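Local structure of uricase (Bacillus fastidiosus, 4R8X) at residues D[248-259]-D[301-312]. The protein is a urate oxidase, a homotetrameric enzyme that oxidises urate to 5-hydroxyisourate in the first step of the purine pathway leading to (S)-allantoin. Residues are numbered along the deposited sequence; the frame is centred on the assembly and turned at random.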
loop_
_atom_site.group_PDB
_atom_site.type_symbol
_atom_site.label_atom_id
_atom_site.label_comp_id
_atom_site.label_asym_id
_atom_site.label_seq_id
_atom_site.Cartn_x
_atom_site.Cartn_y
_atom_site.Cartn_z
ATOM N N ILE D 248 -27.276 -1.259 -8.641
ATOM C CA ILE D 248 -26.591 -0.362 -9.553
ATOM C C ILE D 248 -27.445 -0.051 -10.773
ATOM O O ILE D 248 -27.327 1.030 -11.353
ATOM C CB ILE D 248 -25.170 -0.847 -9.933
ATOM C CG1 ILE D 248 -25.199 -2.216 -10.610
ATOM C CG2 ILE D 248 -24.285 -0.885 -8.691
ATOM C CD1 ILE D 248 -23.832 -2.637 -11.127
ATOM N N TYR D 249 -28.333 -0.971 -11.140
ATOM C CA TYR D 249 -29.278 -0.670 -12.205
ATOM C C TYR D 249 -30.110 0.554 -11.818
ATOM O O TYR D 249 -30.259 1.502 -12.600
ATOM C CB TYR D 249 -30.194 -1.868 -12.477
ATOM C CG TYR D 249 -31.193 -1.657 -13.599
ATOM C CD1 TYR D 249 -30.773 -1.329 -14.881
ATOM C CD2 TYR D 249 -32.561 -1.800 -13.374
ATOM C CE1 TYR D 249 -31.687 -1.149 -15.909
ATOM C CE2 TYR D 249 -33.477 -1.622 -14.398
ATOM C CZ TYR D 249 -33.032 -1.294 -15.660
ATOM O OH TYR D 249 -33.933 -1.113 -16.685
ATOM N N HIS D 250 -30.628 0.545 -10.594
ATOM C CA HIS D 250 -31.442 1.649 -10.105
ATOM C C HIS D 250 -30.672 2.938 -9.842
ATOM O O HIS D 250 -31.190 4.022 -10.066
ATOM C CB HIS D 250 -32.246 1.206 -8.888
ATOM C CG HIS D 250 -33.416 0.351 -9.248
ATOM N ND1 HIS D 250 -34.692 0.856 -9.357
ATOM C CD2 HIS D 250 -33.495 -0.956 -9.596
ATOM C CE1 HIS D 250 -35.516 -0.113 -9.716
ATOM N NE2 HIS D 250 -34.813 -1.218 -9.884
ATOM N N ILE D 251 -29.433 2.828 -9.382
ATOM C CA ILE D 251 -28.605 4.010 -9.272
ATOM C C ILE D 251 -28.415 4.621 -10.662
ATOM O O ILE D 251 -28.552 5.838 -10.845
ATOM C CB ILE D 251 -27.245 3.693 -8.629
ATOM C CG1 ILE D 251 -27.433 3.292 -7.157
ATOM C CG2 ILE D 251 -26.325 4.901 -8.760
ATOM C CD1 ILE D 251 -26.162 2.751 -6.480
ATOM N N GLY D 252 -28.120 3.771 -11.641
ATOM C CA GLY D 252 -27.924 4.233 -13.002
ATOM C C GLY D 252 -29.157 4.901 -13.585
ATOM O O GLY D 252 -29.049 5.963 -14.194
ATOM N N LEU D 253 -30.317 4.277 -13.406
ATOM C CA LEU D 253 -31.574 4.858 -13.885
ATOM C C LEU D 253 -31.796 6.244 -13.295
ATOM O O LEU D 253 -32.233 7.162 -13.989
ATOM C CB LEU D 253 -32.766 3.958 -13.519
ATOM C CG LEU D 253 -32.872 2.592 -14.197
ATOM C CD1 LEU D 253 -34.011 1.794 -13.569
ATOM C CD2 LEU D 253 -33.064 2.718 -15.707
ATOM N N THR D 254 -31.528 6.378 -12.000
ATOM C CA THR D 254 -31.764 7.635 -11.294
ATOM C C THR D 254 -30.847 8.735 -11.813
ATOM O O THR D 254 -31.283 9.868 -12.010
ATOM C CB THR D 254 -31.605 7.473 -9.764
ATOM O OG1 THR D 254 -32.429 6.389 -9.316
ATOM C CG2 THR D 254 -32.045 8.738 -9.052
ATOM N N ILE D 255 -29.580 8.400 -12.041
ATOM C CA ILE D 255 -28.634 9.377 -12.582
ATOM C C ILE D 255 -29.084 9.841 -13.975
ATOM O O ILE D 255 -29.121 11.036 -14.264
ATOM C CB ILE D 255 -27.189 8.810 -12.640
ATOM C CG1 ILE D 255 -26.648 8.497 -11.236
ATOM C CG2 ILE D 255 -26.274 9.777 -13.360
ATOM C CD1 ILE D 255 -25.458 7.558 -11.237
ATOM N N LEU D 256 -29.435 8.888 -14.831
ATOM C CA LEU D 256 -29.946 9.202 -16.163
ATOM C C LEU D 256 -31.219 10.062 -16.122
ATOM O O LEU D 256 -31.418 10.945 -16.968
ATOM C CB LEU D 256 -30.181 7.907 -16.933
ATOM C CG LEU D 256 -28.900 7.129 -17.250
ATOM C CD1 LEU D 256 -29.185 5.723 -17.770
ATOM C CD2 LEU D 256 -28.019 7.891 -18.237
ATOM N N ASP D 257 -32.078 9.801 -15.140
ATOM C CA ASP D 257 -33.310 10.563 -14.940
ATOM C C ASP D 257 -33.018 12.022 -14.587
ATOM O O ASP D 257 -33.611 12.949 -15.152
ATOM C CB ASP D 257 -34.139 9.906 -13.833
ATOM C CG ASP D 257 -35.631 10.157 -13.973
ATOM O OD1 ASP D 257 -36.062 10.889 -14.894
ATOM O OD2 ASP D 257 -36.386 9.599 -13.148
ATOM N N ARG D 258 -32.100 12.222 -13.645
ATOM C CA ARG D 258 -31.737 13.564 -13.213
ATOM C C ARG D 258 -30.954 14.328 -14.270
ATOM O O ARG D 258 -31.039 15.558 -14.346
ATOM C CB ARG D 258 -30.913 13.514 -11.931
ATOM C CG ARG D 258 -31.655 12.959 -10.749
ATOM C CD ARG D 258 -32.960 13.700 -10.503
ATOM N NE ARG D 258 -33.643 13.133 -9.349
ATOM C CZ ARG D 258 -34.952 12.939 -9.256
ATOM N NH1 ARG D 258 -35.754 13.273 -10.256
ATOM N NH2 ARG D 258 -35.461 12.407 -8.156
ATOM N N PHE D 259 -30.185 13.602 -15.077
ATOM C CA PHE D 259 -29.330 14.247 -16.072
ATOM C C PHE D 259 -29.601 13.704 -17.477
ATOM O O PHE D 259 -28.890 12.825 -17.958
ATOM C CB PHE D 259 -27.856 14.089 -15.697
ATOM C CG PHE D 259 -27.527 14.613 -14.324
ATOM C CD1 PHE D 259 -27.617 15.970 -14.053
ATOM C CD2 PHE D 259 -27.134 13.753 -13.305
ATOM C CE1 PHE D 259 -27.315 16.471 -12.796
ATOM C CE2 PHE D 259 -26.837 14.251 -12.034
ATOM C CZ PHE D 259 -26.930 15.610 -11.782
ATOM N N PHE D 301 -21.166 -2.973 -15.347
ATOM C CA PHE D 301 -22.475 -2.789 -15.968
ATOM C C PHE D 301 -22.669 -1.366 -16.460
ATOM O O PHE D 301 -22.209 -0.418 -15.829
ATOM C CB PHE D 301 -23.569 -3.136 -14.948
ATOM C CG PHE D 301 -24.934 -3.326 -15.550
ATOM C CD1 PHE D 301 -25.216 -4.433 -16.329
ATOM C CD2 PHE D 301 -25.942 -2.403 -15.319
ATOM C CE1 PHE D 301 -26.475 -4.614 -16.880
ATOM C CE2 PHE D 301 -27.200 -2.581 -15.860
ATOM C CZ PHE D 301 -27.470 -3.690 -16.642
ATOM N N SER D 302 -23.345 -1.215 -17.590
ATOM C CA SER D 302 -23.734 0.109 -18.059
ATOM C C SER D 302 -25.247 0.218 -18.232
ATOM O O SER D 302 -25.907 -0.731 -18.664
ATOM C CB SER D 302 -23.008 0.481 -19.356
ATOM O OG SER D 302 -23.338 -0.403 -20.413
ATOM N N VAL D 303 -25.772 1.387 -17.874
ATOM C CA VAL D 303 -27.186 1.716 -17.963
ATOM C C VAL D 303 -27.319 2.880 -18.951
ATOM O O VAL D 303 -26.492 3.796 -18.953
ATOM C CB VAL D 303 -27.745 2.112 -16.583
ATOM C CG1 VAL D 303 -29.261 2.215 -16.618
ATOM C CG2 VAL D 303 -27.323 1.096 -15.533
ATOM N N HIS D 304 -28.338 2.830 -19.806
ATOM C CA HIS D 304 -28.450 3.764 -20.921
ATOM C C HIS D 304 -29.820 4.425 -20.909
ATOM O O HIS D 304 -30.743 3.904 -20.289
ATOM C CB HIS D 304 -28.206 3.007 -22.228
ATOM C CG HIS D 304 -26.896 2.281 -22.249
ATOM N ND1 HIS D 304 -25.803 2.745 -22.945
ATOM C CD2 HIS D 304 -26.493 1.148 -21.624
ATOM C CE1 HIS D 304 -24.786 1.920 -22.765
ATOM N NE2 HIS D 304 -25.178 0.943 -21.965
ATOM N N GLN D 305 -29.958 5.571 -21.566
ATOM C CA GLN D 305 -31.247 6.265 -21.584
ATOM C C GLN D 305 -32.402 5.375 -22.063
ATOM O O GLN D 305 -33.524 5.500 -21.585
ATOM C CB GLN D 305 -31.183 7.546 -22.422
ATOM C CG GLN D 305 -30.371 8.676 -21.784
ATOM C CD GLN D 305 -31.016 9.260 -20.532
ATOM O OE1 GLN D 305 -32.111 8.872 -20.141
ATOM N NE2 GLN D 305 -30.328 10.205 -19.899
ATOM N N GLU D 306 -32.106 4.451 -22.970
ATOM C CA GLU D 306 -33.114 3.515 -23.458
ATOM C C GLU D 306 -33.651 2.626 -22.332
ATOM O O GLU D 306 -34.816 2.226 -22.358
ATOM C CB GLU D 306 -32.559 2.666 -24.607
ATOM C CG GLU D 306 -32.290 3.444 -25.897
ATOM C CD GLU D 306 -31.008 4.271 -25.873
ATOM O OE1 GLU D 306 -30.204 4.141 -24.922
ATOM O OE2 GLU D 306 -30.807 5.060 -26.822
ATOM N N ASP D 307 -32.808 2.328 -21.343
ATOM C CA ASP D 307 -33.252 1.566 -20.175
ATOM C C ASP D 307 -34.270 2.359 -19.376
ATOM O O ASP D 307 -35.302 1.834 -18.968
ATOM C CB ASP D 307 -32.071 1.184 -19.278
ATOM C CG ASP D 307 -31.121 0.214 -19.947
ATOM O OD1 ASP D 307 -31.602 -0.756 -20.572
ATOM O OD2 ASP D 307 -29.895 0.423 -19.850
ATOM N N LEU D 308 -33.974 3.634 -19.150
ATOM C CA LEU D 308 -34.873 4.491 -18.390
ATOM C C LEU D 308 -36.212 4.631 -19.114
ATOM O O LEU D 308 -37.274 4.557 -18.495
ATOM C CB LEU D 308 -34.238 5.860 -18.176
ATOM C CG LEU D 308 -35.074 6.838 -17.353
ATOM C CD1 LEU D 308 -35.243 6.339 -15.917
ATOM C CD2 LEU D 308 -34.440 8.211 -17.381
ATOM N N ALA D 309 -36.155 4.808 -20.429
ATOM C CA ALA D 309 -37.375 4.903 -21.217
ATOM C C ALA D 309 -38.213 3.627 -21.107
ATOM O O ALA D 309 -39.441 3.686 -21.000
ATOM C CB ALA D 309 -37.051 5.220 -22.669
ATOM N N ARG D 310 -37.545 2.478 -21.129
ATOM C CA ARG D 310 -38.236 1.204 -20.972
ATOM C C ARG D 310 -38.907 1.090 -19.614
ATOM O O ARG D 310 -40.036 0.623 -19.532
ATOM C CB ARG D 310 -37.286 0.029 -21.194
ATOM C CG ARG D 310 -37.110 -0.344 -22.652
ATOM C CD ARG D 310 -36.302 -1.619 -22.827
ATOM N NE ARG D 310 -34.885 -1.397 -22.565
ATOM C CZ ARG D 310 -34.008 -0.989 -23.480
ATOM N NH1 ARG D 310 -34.402 -0.754 -24.724
ATOM N NH2 ARG D 310 -32.736 -0.810 -23.152
ATOM N N GLU D 311 -38.222 1.519 -18.557
ATOM C CA GLU D 311 -38.804 1.472 -17.217
ATOM C C GLU D 311 -40.026 2.385 -17.110
ATOM O O GLU D 311 -41.048 1.994 -16.552
ATOM C CB GLU D 311 -37.761 1.819 -16.136
ATOM C CG GLU D 311 -36.613 0.809 -15.990
ATOM C CD GLU D 311 -37.086 -0.570 -15.563
ATOM O OE1 GLU D 311 -38.115 -0.665 -14.862
ATOM O OE2 GLU D 311 -36.426 -1.562 -15.934
ATOM N N LYS D 312 -39.928 3.586 -17.672
ATOM C CA LYS D 312 -41.037 4.537 -17.631
ATOM C C LYS D 312 -42.228 4.100 -18.481
ATOM O O LYS D 312 -43.349 4.542 -18.244
ATOM C CB LYS D 312 -40.568 5.941 -18.029
ATOM C CG LYS D 312 -39.608 6.566 -17.015
ATOM C CD LYS D 312 -39.410 8.058 -17.244
ATOM C CE LYS D 312 -38.461 8.636 -16.196
ATOM N NZ LYS D 312 -38.377 10.123 -16.212
HETATM O O HOH W 1 -34.001 -2.119 -19.842
HETATM O O HOH W 2 -33.564 11.383 -18.647
#
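Val-303 is the knob that fills the hollow over Gly-252: its CG2 lies 4.1 Å from Gly-252 CA, where a CB on Gly-252 would collide with it. Its CG1 sits in the corner formed by Leu-256 CD1 (3.7 Å) and Leu-253 CD2. Leu-256 CD1 pushes on against the backbone at His-304, where strand 296-304 passes directly into helix 305-312. Helix 244-258 packs on the curved antiparallel sheet of the uricase fold, where strand 296-304 continues the sheet into a neighbouring subunit, and the axis of helix 305-312 lies at 96° to that of segment 248-258. Between these helices Leu-308 splays its methyls, CD1 onto Leu-253 O and CD2 onto Asp-257 CA (3.6 Å). With CG anti to the backbone N (chi1 -179°), Tyr-249 reaches across to helix 305-312, near Asp-307 and Glu-311; Leu-253 CD1 sits over one ring face, toward its rim, and OH donates to Glu-311 OE2 (2.6 Å) on the anti side of the carboxylate. Shortened to an alanine here, the side chain would be likely to leave Glu-311 OE2 without this donor and open a gap beside Phe-301 and Leu-253. At the far end Gln-305 NE2 bonds Leu-256 O (3.2 Å) as well as Leu-262 O, while Lys-312 NZ bridges to Asp-257 OD1 (2.8 Å), whose other oxygen takes Tyr-319 OH.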